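Local coordinates for protein telomerase reverse transcriptase (Takifugu rubripes, PDB 4LMO) that forms the RNA-binding domain of telomerase, the reverse transcriptase that lengthens chromosome ends by copying a template within its own RNA component, at residues D210-V213 with V214-R218. Sequence-based numbering, arbitrary orientation.
Sequences DGFV and VGLVR
Gly-215 N reaches back to Gly-211 O across 3.2 Å, but the N-H...O angle of 126° makes this a weak bond. A wider, pi-type turn at 210-213 accompanies it, and Gly-215 CA, which carries no side chain, adds a CA-H...O contact to the same oxygen. From the next residue on, regular i to i+4 bonding is clear: Leu-216 N donates to Phe-212 O at 3.0 Å, the bond being fairly straight at 157°, and Val-217 N to Val-213 O at 3.2 Å. Both segments belong to helix 191-220 of the telomerase RNA-binding domain, close to the centre of the chain. The main side-chain contact is an i to i+4 pair on one helix face, where Leu-216 CD1 meets the Phe-212 ring obliquely, nearest to CE2 at 3.6 Å. With CG placed opposite its own carbonyl carbon (chi1 -62°), Leu-216 also rests that atom 3.3 Å from Phe-212 O. Leu-130 and Val-133 of helix 119-133 touch the same phenylalanine, while Cys-129 of that helix, Met-20 and Phe-23 pack on Leu-216. Cutting Leu-216 back to an alanine would remove CG and both methyls, and is likely to open a gap beside the Phe-212 ring and weaken the contacts with Met-20 and Phe-23. Two valines contact carbonyls one turn back: Val-214 CB lies 3.3 Å from Asp-210 O, and Val-217 CG2 comes within 3.4 Å of Val-213 O.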
loop_
_atom_site.group_PDB
_atom_site.type_symbol
_atom_site.label_atom_id
_atom_site.label_comp_id
_atom_site.label_asym_id
_atom_site.label_seq_id
_atom_site.Cartn_x
_atom_site.Cartn_y
_atom_site.Cartn_z
ATOM N N ASP A 210 -6.388 1.472 -0.621
ATOM C CA ASP A 210 -6.232 2.427 0.477
ATOM C C ASP A 210 -5.076 2.075 1.414
ATOM O O ASP A 210 -4.285 2.940 1.786
ATOM C CB ASP A 210 -7.537 2.545 1.270
ATOM C CG ASP A 210 -7.420 3.489 2.446
ATOM O OD1 ASP A 210 -7.422 4.720 2.228
ATOM O OD2 ASP A 210 -7.329 3.002 3.592
ATOM N N GLY A 211 -4.993 0.806 1.796
ATOM C CA GLY A 211 -3.959 0.350 2.711
ATOM C C GLY A 211 -2.641 0.100 2.013
ATOM O O GLY A 211 -1.621 0.688 2.376
ATOM N N PHE A 212 -2.663 -0.767 1.006
ATOM C CA PHE A 212 -1.435 -1.191 0.344
ATOM C C PHE A 212 -0.885 -0.136 -0.617
ATOM O O PHE A 212 0.185 0.426 -0.371
ATOM C CB PHE A 212 -1.616 -2.553 -0.351
ATOM C CG PHE A 212 -0.324 -3.189 -0.787
ATOM C CD1 PHE A 212 0.495 -3.832 0.133
ATOM C CD2 PHE A 212 0.075 -3.143 -2.118
ATOM C CE1 PHE A 212 1.690 -4.414 -0.264
ATOM C CE2 PHE A 212 1.267 -3.723 -2.524
ATOM C CZ PHE A 212 2.077 -4.358 -1.595
ATOM N N VAL A 213 -1.617 0.141 -1.694
ATOM C CA VAL A 213 -1.146 1.053 -2.743
ATOM C C VAL A 213 -0.842 2.458 -2.218
ATOM O O VAL A 213 0.275 2.959 -2.385
ATOM C CB VAL A 213 -2.116 1.090 -3.946
ATOM C CG1 VAL A 213 -1.810 2.263 -4.873
ATOM C CG2 VAL A 213 -2.052 -0.228 -4.708
ATOM N N VAL A 214 -1.822 3.076 -1.565
ATOM C CA VAL A 214 -1.647 4.411 -0.981
ATOM C C VAL A 214 -0.569 4.419 0.111
ATOM O O VAL A 214 0.178 5.393 0.247
ATOM C CB VAL A 214 -2.990 4.981 -0.470
ATOM C CG1 VAL A 214 -2.781 6.192 0.428
ATOM C CG2 VAL A 214 -3.883 5.340 -1.651
ATOM N N GLY A 215 -0.482 3.326 0.865
ATOM C CA GLY A 215 0.575 3.143 1.863
ATOM C C GLY A 215 1.964 3.281 1.265
ATOM O O GLY A 215 2.813 3.992 1.802
ATOM N N LEU A 216 2.185 2.610 0.140
ATOM C CA LEU A 216 3.459 2.672 -0.568
ATOM C C LEU A 216 3.772 4.084 -1.050
ATOM O O LEU A 216 4.899 4.560 -0.908
ATOM C CB LEU A 216 3.458 1.698 -1.748
ATOM C CG LEU A 216 3.287 0.216 -1.399
ATOM C CD1 LEU A 216 3.019 -0.601 -2.653
ATOM C CD2 LEU A 216 4.502 -0.313 -0.653
ATOM N N VAL A 217 2.764 4.743 -1.615
ATOM C CA VAL A 217 2.894 6.112 -2.091
ATOM C C VAL A 217 3.228 7.050 -0.926
ATOM O O VAL A 217 4.153 7.861 -1.026
ATOM C CB VAL A 217 1.626 6.567 -2.855
ATOM C CG1 VAL A 217 1.752 8.011 -3.319
ATOM C CG2 VAL A 217 1.367 5.661 -4.049
ATOM N N ARG A 218 2.489 6.916 0.179
ATOM C CA ARG A 218 2.727 7.707 1.396
ATOM C C ARG A 218 4.139 7.546 1.958
ATOM O O ARG A 218 4.762 8.527 2.363
ATOM C CB ARG A 218 1.706 7.357 2.485
ATOM C CG ARG A 218 0.488 8.267 2.525
ATOM C CD ARG A 218 -0.455 7.935 3.678
ATOM N NE ARG A 218 0.234 7.832 4.968
ATOM C CZ ARG A 218 0.527 8.856 5.769
ATOM N NH1 ARG A 218 0.203 10.098 5.432
ATOM N NH2 ARG A 218 1.155 8.636 6.917
#